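Local coordinates for purine-binding protein BAB2_0673 (Brucella melitensis biovar Abortus, PDB 3S99) that binds adenine and probably other purines such as guanine, and may serve an ABC-type uptake system for them, at residues G150-V163 and N178-W191. Residues are numbered along the deposited sequence; the frame is centred on the assembly and turned at random.
Sequences GIAGYIGSVPVPEV and NPDFRVKVIWVNSW. With ADE (adenine), chain T.
Val163 lies between two tryptophans: its CG1 is 3.6 Å from CH2 of Trp187, while CG2 meets CH2 of Trp191. With CG1 anti to the backbone N (chi1 -179°), a single branched side chain in the first turn of helix 161-175 serves both rings. The Trp187 ring is held between Pro159 CB over one face, a CH-pi contact with the six-membered ring, and, over the other, CG1 of Val185, two residues earlier on the same strand; both sit toward the rim. Its CE3 comes so close to the backbone of Gly156 that a side chain there would clash, which suits glycine to the place. Trp191 is likewise covered on both sides: CG2 of Val158 sits 4.0 Å from the centroid of its six-membered ring, and adenine lies over the opposite face, its C6 3.2 Å from CE3. The indole thus gives the purine a broad, flat platform backed by valine. Glu162, on an extended chain, brings OE2 to 2.7 Å from adenine N7, and the same oxygen is hydrogen-bonded to His215; Asp217 also touches Trp191 in this pocket. At the other end of the strands Phe181 offers its ring edge to Ala152 CB, where a small residue fits, and one face to the carbonyl O of Gly150. The polar framework is a parallel ladder, from Arg182 N to Gly150 O (3.0 Å) through to Val188 N to Gly156 O (2.8 Å). Beyond it, a water links the carbonyl oxygens of Gly150 and Asp180. Strands 151-156 and 182-187 with helix 161-175 form a beta-alpha-beta unit: Val183 packs against Phe170 and Met171 of that helix, Ile186 faces helix 194-206, and strand 211-214 continues the sheet beyond 151-156, leaving 182-187 as its edge strand within the chain.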
ATOM      1  N   GLY A 150      11.652   5.868 -20.971  1.00 21.99           N
ATOM      2  CA  GLY A 150      11.431   6.769 -19.857  1.00 21.19           C
ATOM      3  C   GLY A 150       9.951   7.038 -19.580  1.00 20.62           C
ATOM      4  O   GLY A 150       9.583   8.135 -19.169  1.00 18.96           O
ATOM      5  N   ILE A 151       9.102   6.040 -19.811  1.00 20.89           N
ATOM      6  CA  ILE A 151       7.663   6.176 -19.536  1.00 21.52           C
ATOM      7  C   ILE A 151       7.093   4.953 -18.838  1.00 20.85           C
ATOM      8  O   ILE A 151       7.209   3.830 -19.357  1.00 20.58           O
ATOM      9  CB  ILE A 151       6.811   6.327 -20.814  1.00 23.24           C
ATOM     10  CG1 ILE A 151       7.391   7.366 -21.780  1.00 26.17           C
ATOM     11  CG2 ILE A 151       5.357   6.687 -20.426  1.00 24.99           C
ATOM     12  CD1 ILE A 151       6.977   7.164 -23.260  1.00 28.56           C
ATOM     13  N   ALA A 152       6.421   5.192 -17.705  1.00 19.22           N
ATOM     14  CA  ALA A 152       5.708   4.171 -16.972  1.00 19.27           C
ATOM     15  C   ALA A 152       4.189   4.369 -17.032  1.00 19.08           C
ATOM     16  O   ALA A 152       3.694   5.482 -17.049  1.00 21.17           O
ATOM     17  CB  ALA A 152       6.164   4.139 -15.528  1.00 17.49           C
ATOM     18  N   GLY A 153       3.458   3.277 -17.081  1.00 18.34           N
ATOM     19  CA  GLY A 153       2.004   3.304 -16.888  1.00 19.23           C
ATOM     20  C   GLY A 153       1.645   3.130 -15.438  1.00 17.76           C
ATOM     21  O   GLY A 153       2.129   2.226 -14.772  1.00 17.73           O
ATOM     22  N   TYR A 154       0.802   4.005 -14.925  1.00 18.17           N
ATOM     23  CA  TYR A 154       0.450   3.953 -13.509  1.00 17.49           C
ATOM     24  C   TYR A 154      -1.055   3.776 -13.374  1.00 17.87           C
ATOM     25  O   TYR A 154      -1.832   4.597 -13.852  1.00 19.17           O
ATOM     26  CB  TYR A 154       0.923   5.225 -12.824  1.00 16.92           C
ATOM     27  CG  TYR A 154       1.263   5.086 -11.358  1.00 16.75           C
ATOM     28  CD1 TYR A 154       0.287   4.774 -10.408  1.00 15.24           C
ATOM     29  CD2 TYR A 154       2.559   5.358 -10.901  1.00 17.78           C
ATOM     30  CE1 TYR A 154       0.633   4.641  -9.036  1.00 16.95           C
ATOM     31  CE2 TYR A 154       2.901   5.235  -9.548  1.00 17.68           C
ATOM     32  CZ  TYR A 154       1.924   4.884  -8.624  1.00 16.31           C
ATOM     33  OH  TYR A 154       2.258   4.807  -7.284  1.00 16.27           O
ATOM     34  N   ILE A 155      -1.458   2.693 -12.733  1.00 18.09           N
ATOM     35  CA  ILE A 155      -2.887   2.356 -12.592  1.00 18.11           C
ATOM     36  C   ILE A 155      -3.330   2.801 -11.199  1.00 18.47           C
ATOM     37  O   ILE A 155      -2.987   2.170 -10.198  1.00 18.16           O
ATOM     38  CB  ILE A 155      -3.138   0.883 -12.808  1.00 17.99           C
ATOM     39  CG1 ILE A 155      -2.680   0.502 -14.208  1.00 17.40           C
ATOM     40  CG2 ILE A 155      -4.652   0.526 -12.591  1.00 16.88           C
ATOM     41  CD1 ILE A 155      -2.672  -0.989 -14.483  1.00 17.29           C
ATOM     42  N   GLY A 156      -4.057   3.917 -11.149  1.00 19.27           N
ATOM     43  CA  GLY A 156      -4.482   4.493  -9.904  1.00 19.64           C
ATOM     44  C   GLY A 156      -5.786   3.870  -9.471  1.00 20.58           C
ATOM     45  O   GLY A 156      -6.586   3.431 -10.302  1.00 21.86           O
ATOM     46  N   SER A 157      -5.988   3.814  -8.160  1.00 20.39           N
ATOM     47  CA  SER A 157      -7.239   3.335  -7.564  1.00 20.01           C
ATOM     48  C   SER A 157      -8.169   4.521  -7.397  1.00 20.95           C
ATOM     49  O   SER A 157      -8.905   4.872  -8.324  1.00 20.84           O
ATOM     50  CB  SER A 157      -6.947   2.675  -6.205  1.00 19.61           C
ATOM     51  OG  SER A 157      -5.892   3.351  -5.489  1.00 18.91           O
ATOM     52  N   VAL A 158      -8.089   5.157  -6.226  1.00 20.68           N
ATOM     53  CA  VAL A 158      -8.855   6.357  -5.924  1.00 22.24           C
ATOM     54  C   VAL A 158      -7.841   7.405  -5.494  1.00 22.15           C
ATOM     55  O   VAL A 158      -6.851   7.072  -4.858  1.00 21.14           O
ATOM     56  CB  VAL A 158      -9.888   6.135  -4.781  1.00 21.69           C
ATOM     57  CG1 VAL A 158     -11.141   5.368  -5.291  1.00 24.29           C
ATOM     58  CG2 VAL A 158      -9.273   5.396  -3.644  1.00 21.69           C
ATOM     59  N   PRO A 159      -8.093   8.683  -5.822  1.00 22.99           N
ATOM     60  CA  PRO A 159      -7.111   9.733  -5.573  1.00 22.41           C
ATOM     61  C   PRO A 159      -7.082  10.220  -4.108  1.00 21.62           C
ATOM     62  O   PRO A 159      -7.172  11.407  -3.834  1.00 21.88           O
ATOM     63  CB  PRO A 159      -7.552  10.844  -6.546  1.00 23.74           C
ATOM     64  CG  PRO A 159      -9.010  10.680  -6.645  1.00 25.49           C
ATOM     65  CD  PRO A 159      -9.267   9.190  -6.564  1.00 24.80           C
ATOM     66  N   VAL A 160      -6.922   9.306  -3.160  1.00 20.00           N
ATOM     67  CA  VAL A 160      -6.772   9.698  -1.775  1.00 18.87           C
ATOM     68  C   VAL A 160      -5.288  10.008  -1.516  1.00 18.27           C
ATOM     69  O   VAL A 160      -4.418   9.598  -2.303  1.00 17.24           O
ATOM     70  CB  VAL A 160      -7.295   8.606  -0.850  1.00 18.61           C
ATOM     71  CG1 VAL A 160      -8.860   8.443  -1.039  1.00 19.95           C
ATOM     72  CG2 VAL A 160      -6.507   7.299  -1.092  1.00 15.66           C
ATOM     73  N   PRO A 161      -4.973  10.684  -0.387  1.00 17.89           N
ATOM     74  CA  PRO A 161      -3.576  11.076  -0.177  1.00 17.25           C
ATOM     75  C   PRO A 161      -2.563   9.927  -0.229  1.00 16.66           C
ATOM     76  O   PRO A 161      -1.482  10.105  -0.776  1.00 16.64           O
ATOM     77  CB  PRO A 161      -3.597  11.730   1.218  1.00 18.04           C
ATOM     78  CG  PRO A 161      -5.013  12.269   1.351  1.00 18.46           C
ATOM     79  CD  PRO A 161      -5.852  11.185   0.682  1.00 18.52           C
ATOM     80  N   GLU A 162      -2.897   8.757   0.290  1.00 16.40           N
ATOM     81  CA  GLU A 162      -1.986   7.594   0.165  1.00 17.26           C
ATOM     82  C   GLU A 162      -1.546   7.320  -1.295  1.00 17.81           C
ATOM     83  O   GLU A 162      -0.365   7.010  -1.566  1.00 17.46           O
ATOM     84  CB  GLU A 162      -2.618   6.324   0.739  1.00 17.38           C
ATOM     85  CG  GLU A 162      -1.766   5.050   0.579  1.00 18.26           C
ATOM     86  CD  GLU A 162      -2.478   3.816   1.071  1.00 18.06           C
ATOM     87  OE1 GLU A 162      -3.099   3.906   2.157  1.00 17.83           O
ATOM     88  OE2 GLU A 162      -2.426   2.763   0.384  1.00 16.44           O
ATOM     89  N   VAL A 163      -2.485   7.463  -2.225  1.00 17.18           N
ATOM     90  CA  VAL A 163      -2.190   7.188  -3.628  1.00 16.90           C
ATOM     91  C   VAL A 163      -1.386   8.322  -4.258  1.00 17.72           C
ATOM     92  O   VAL A 163      -0.435   8.053  -5.014  1.00 18.40           O
ATOM     93  CB  VAL A 163      -3.482   6.886  -4.417  1.00 17.15           C
ATOM     94  CG1 VAL A 163      -3.153   6.578  -5.877  1.00 15.83           C
ATOM     95  CG2 VAL A 163      -4.223   5.712  -3.757  1.00 15.31           C
ATOM     96  N   ASN A 178      16.514   9.643 -14.207  1.00 16.12           N
ATOM     97  CA  ASN A 178      16.117  10.263 -15.457  1.00 16.78           C
ATOM     98  C   ASN A 178      15.203  11.485 -15.158  1.00 18.20           C
ATOM     99  O   ASN A 178      14.042  11.327 -14.779  1.00 17.32           O
ATOM    100  CB  ASN A 178      15.426   9.230 -16.331  1.00 16.99           C
ATOM    101  CG  ASN A 178      14.902   9.805 -17.638  1.00 17.74           C
ATOM    102  OD1 ASN A 178      15.020  11.018 -17.903  1.00 19.86           O
ATOM    103  ND2 ASN A 178      14.332   8.930 -18.480  1.00 18.22           N
ATOM    104  N   PRO A 179      15.744  12.712 -15.284  1.00 20.36           N
ATOM    105  CA  PRO A 179      14.952  13.888 -14.902  1.00 21.42           C
ATOM    106  C   PRO A 179      13.714  14.038 -15.758  1.00 22.86           C
ATOM    107  O   PRO A 179      12.764  14.728 -15.363  1.00 23.90           O
ATOM    108  CB  PRO A 179      15.893  15.052 -15.189  1.00 22.55           C
ATOM    109  CG  PRO A 179      16.800  14.518 -16.310  1.00 21.90           C
ATOM    110  CD  PRO A 179      17.036  13.091 -15.903  1.00 20.85           C
ATOM    111  N   ASP A 180      13.745  13.430 -16.940  1.00 22.71           N
ATOM    112  CA  ASP A 180      12.678  13.551 -17.896  1.00 23.31           C
ATOM    113  C   ASP A 180      11.663  12.426 -17.823  1.00 22.22           C
ATOM    114  O   ASP A 180      10.768  12.388 -18.640  1.00 21.58           O
ATOM    115  CB  ASP A 180      13.269  13.685 -19.315  1.00 25.23           C
ATOM    116  CG  ASP A 180      14.017  14.989 -19.493  1.00 28.56           C
ATOM    117  OD1 ASP A 180      13.776  15.882 -18.665  1.00 33.82           O
ATOM    118  OD2 ASP A 180      14.842  15.134 -20.429  1.00 33.77           O
ATOM    119  N   PHE A 181      11.755  11.562 -16.805  1.00 21.52           N
ATOM    120  CA  PHE A 181      10.851  10.435 -16.666  1.00 21.58           C
ATOM    121  C   PHE A 181       9.384  10.915 -16.630  1.00 22.59           C
ATOM    122  O   PHE A 181       9.055  11.941 -15.987  1.00 21.15           O
ATOM    123  CB  PHE A 181      11.170   9.605 -15.396  1.00 20.81           C
ATOM    124  CG  PHE A 181      10.626   8.205 -15.443  1.00 19.55           C
ATOM    125  CD1 PHE A 181       9.401   7.883 -14.844  1.00 17.92           C
ATOM    126  CD2 PHE A 181      11.317   7.219 -16.110  1.00 18.98           C
ATOM    127  CE1 PHE A 181       8.895   6.616 -14.899  1.00 17.48           C
ATOM    128  CE2 PHE A 181      10.802   5.908 -16.173  1.00 20.96           C
ATOM    129  CZ  PHE A 181       9.590   5.608 -15.567  1.00 17.11           C
ATOM    130  N   ARG A 182       8.513  10.160 -17.302  1.00 23.07           N
ATOM    131  CA  ARG A 182       7.090  10.462 -17.321  1.00 24.24           C
ATOM    132  C   ARG A 182       6.283   9.263 -16.869  1.00 23.42           C
ATOM    133  O   ARG A 182       6.705   8.128 -17.036  1.00 22.36           O
ATOM    134  CB  ARG A 182       6.606  10.849 -18.727  1.00 26.31           C
ATOM    135  CG  ARG A 182       7.457  11.861 -19.461  1.00 29.84           C
ATOM    136  CD  ARG A 182       7.383  13.240 -18.860  1.00 35.44           C
ATOM    137  NE  ARG A 182       8.428  14.069 -19.470  1.00 42.17           N
ATOM    138  CZ  ARG A 182       8.777  15.287 -19.067  1.00 46.31           C
ATOM    139  NH1 ARG A 182       8.140  15.887 -18.057  1.00 47.22           N
ATOM    140  NH2 ARG A 182       9.769  15.912 -19.693  1.00 49.75           N
ATOM    141  N   VAL A 183       5.122   9.542 -16.276  1.00 23.43           N
ATOM    142  CA  VAL A 183       4.071   8.530 -16.060  1.00 23.51           C
ATOM    143  C   VAL A 183       2.782   8.910 -16.779  1.00 24.15           C
ATOM    144  O   VAL A 183       2.467  10.092 -16.930  1.00 24.30           O
ATOM    145  CB  VAL A 183       3.746   8.320 -14.565  1.00 22.87           C
ATOM    146  CG1 VAL A 183       4.939   7.659 -13.864  1.00 23.81           C
ATOM    147  CG2 VAL A 183       3.370   9.641 -13.918  1.00 23.05           C
ATOM    148  N   LYS A 184       2.059   7.885 -17.237  1.00 24.75           N
ATOM    149  CA  LYS A 184       0.695   8.033 -17.742  1.00 25.42           C
ATOM    150  C   LYS A 184      -0.233   7.368 -16.732  1.00 24.65           C
ATOM    151  O   LYS A 184      -0.095   6.180 -16.439  1.00 24.23           O
ATOM    152  CB  LYS A 184       0.544   7.376 -19.112  1.00 26.40           C
ATOM    153  CG  LYS A 184       1.376   8.026 -20.241  1.00 30.15           C
ATOM    154  CD  LYS A 184       0.750   7.762 -21.627  1.00 34.00           C
ATOM    155  CE  LYS A 184       1.456   8.505 -22.750  1.00 36.20           C
ATOM    156  NZ  LYS A 184       2.642   7.755 -23.246  1.00 38.80           N
ATOM    157  N   VAL A 185      -1.170   8.131 -16.180  1.00 24.60           N
ATOM    158  CA  VAL A 185      -2.038   7.622 -15.133  1.00 23.54           C
ATOM    159  C   VAL A 185      -3.421   7.335 -15.654  1.00 24.33           C
ATOM    160  O   VAL A 185      -4.017   8.182 -16.322  1.00 24.86           O
ATOM    161  CB  VAL A 185      -2.173   8.624 -13.980  1.00 23.26           C
ATOM    162  CG1 VAL A 185      -3.056   8.054 -12.875  1.00 21.89           C
ATOM    163  CG2 VAL A 185      -0.801   8.997 -13.451  1.00 22.50           C
ATOM    164  N   ILE A 186      -3.934   6.150 -15.339  1.00 23.69           N
ATOM    165  CA  ILE A 186      -5.349   5.844 -15.569  1.00 24.68           C
ATOM    166  C   ILE A 186      -5.982   5.512 -14.228  1.00 23.89           C
ATOM    167  O   ILE A 186      -5.416   4.715 -13.484  1.00 23.42           O
ATOM    168  CB  ILE A 186      -5.545   4.655 -16.532  1.00 24.93           C
ATOM    169  CG1 ILE A 186      -5.106   5.051 -17.943  1.00 27.42           C
ATOM    170  CG2 ILE A 186      -7.042   4.222 -16.554  1.00 24.94           C
ATOM    171  CD1 ILE A 186      -5.407   3.988 -19.035  1.00 26.36           C
ATOM    172  N   TRP A 187      -7.123   6.133 -13.911  1.00 24.21           N
ATOM    173  CA  TRP A 187      -7.811   5.878 -12.628  1.00 23.85           C
ATOM    174  C   TRP A 187      -8.860   4.790 -12.795  1.00 24.30           C
ATOM    175  O   TRP A 187      -9.649   4.857 -13.683  1.00 23.14           O
ATOM    176  CB  TRP A 187      -8.460   7.165 -12.089  1.00 23.87           C
ATOM    177  CG  TRP A 187      -7.435   8.118 -11.640  1.00 22.42           C
ATOM    178  CD1 TRP A 187      -6.947   9.168 -12.333  1.00 23.44           C
ATOM    179  CD2 TRP A 187      -6.715   8.071 -10.410  1.00 21.05           C
ATOM    180  NE1 TRP A 187      -5.965   9.805 -11.610  1.00 23.18           N
ATOM    181  CE2 TRP A 187      -5.816   9.157 -10.413  1.00 20.68           C
ATOM    182  CE3 TRP A 187      -6.749   7.222  -9.293  1.00 20.65           C
ATOM    183  CZ2 TRP A 187      -4.933   9.412  -9.345  1.00 20.24           C
ATOM    184  CZ3 TRP A 187      -5.905   7.490  -8.221  1.00 19.11           C
ATOM    185  CH2 TRP A 187      -4.988   8.571  -8.264  1.00 20.02           C
ATOM    186  N   VAL A 188      -8.839   3.793 -11.918  1.00 24.19           N
ATOM    187  CA  VAL A 188      -9.818   2.688 -11.903  1.00 24.33           C
ATOM    188  C   VAL A 188     -11.065   3.082 -11.095  1.00 24.97           C
ATOM    189  O   VAL A 188     -12.169   2.581 -11.324  1.00 24.33           O
ATOM    190  CB  VAL A 188      -9.139   1.417 -11.263  1.00 24.50           C
ATOM    191  CG1 VAL A 188     -10.166   0.279 -10.954  1.00 24.20           C
ATOM    192  CG2 VAL A 188      -8.059   0.908 -12.180  1.00 24.52           C
ATOM    193  N   ASN A 189     -10.851   3.965 -10.120  1.00 24.93           N
ATOM    194  CA  ASN A 189     -11.872   4.490  -9.220  1.00 25.09           C
ATOM    195  C   ASN A 189     -12.387   3.495  -8.181  1.00 24.85           C
ATOM    196  O   ASN A 189     -13.453   3.702  -7.594  1.00 23.75           O
ATOM    197  CB  ASN A 189     -13.012   5.165  -9.995  1.00 27.71           C
ATOM    198  CG  ASN A 189     -12.520   6.329 -10.835  1.00 29.60           C
ATOM    199  OD1 ASN A 189     -11.629   7.078 -10.421  1.00 33.04           O
ATOM    200  ND2 ASN A 189     -13.100   6.491 -12.015  1.00 33.49           N
ATOM    201  N   SER A 190     -11.597   2.452  -7.913  1.00 23.86           N
ATOM    202  CA  SER A 190     -11.796   1.635  -6.743  1.00 22.80           C
ATOM    203  C   SER A 190     -10.523   0.880  -6.487  1.00 21.58           C
ATOM    204  O   SER A 190      -9.588   0.949  -7.294  1.00 20.14           O
ATOM    205  CB  SER A 190     -13.030   0.705  -6.857  1.00 24.71           C
ATOM    206  OG  SER A 190     -12.956  -0.218  -7.911  1.00 28.34           O
ATOM    207  N   TRP A 191     -10.451   0.211  -5.331  1.00 19.90           N
ATOM    208  CA  TRP A 191      -9.241  -0.478  -4.968  1.00 19.30           C
ATOM    209  C   TRP A 191      -9.118  -1.792  -5.708  1.00 20.07           C
ATOM    210  O   TRP A 191      -8.032  -2.173  -6.107  1.00 19.10           O
ATOM    211  CB  TRP A 191      -9.173  -0.744  -3.470  1.00 18.43           C
ATOM    212  CG  TRP A 191      -9.141   0.510  -2.606  1.00 18.54           C
ATOM    213  CD1 TRP A 191     -10.181   1.000  -1.841  1.00 17.20           C
ATOM    214  CD2 TRP A 191      -8.023   1.387  -2.371  1.00 16.23           C
ATOM    215  NE1 TRP A 191      -9.773   2.129  -1.179  1.00 19.13           N
ATOM    216  CE2 TRP A 191      -8.464   2.390  -1.471  1.00 16.83           C
ATOM    217  CE3 TRP A 191      -6.696   1.440  -2.851  1.00 17.81           C
ATOM    218  CZ2 TRP A 191      -7.633   3.425  -1.038  1.00 17.03           C
ATOM    219  CZ3 TRP A 191      -5.858   2.471  -2.399  1.00 15.33           C
ATOM    220  CH2 TRP A 191      -6.330   3.448  -1.521  1.00 13.95           C
TER
HETATM  221  N9  ADE T 400      -6.755   1.114   1.957  1.00 15.21           N
HETATM  222  C8  ADE T 400      -5.553   1.788   1.967  1.00 17.36           C
HETATM  223  N7  ADE T 400      -4.706   1.418   1.037  1.00 17.16           N
HETATM  224  C5  ADE T 400      -5.462   0.430   0.395  1.00 17.93           C
HETATM  225  C6  ADE T 400      -5.127  -0.343  -0.682  1.00 19.18           C
HETATM  226  N6  ADE T 400      -3.899  -0.170  -1.194  1.00 15.52           N
HETATM  227  N1  ADE T 400      -6.048  -1.256  -1.133  1.00 18.08           N
HETATM  228  C2  ADE T 400      -7.239  -1.337  -0.515  1.00 19.72           C
HETATM  229  N3  ADE T 400      -7.677  -0.638   0.533  1.00 18.95           N
HETATM  230  C4  ADE T 400      -6.713   0.227   0.924  1.00 16.70           C
HETATM  231  O   HOH W   1      10.536  10.431 -20.617  1.00 28.19           O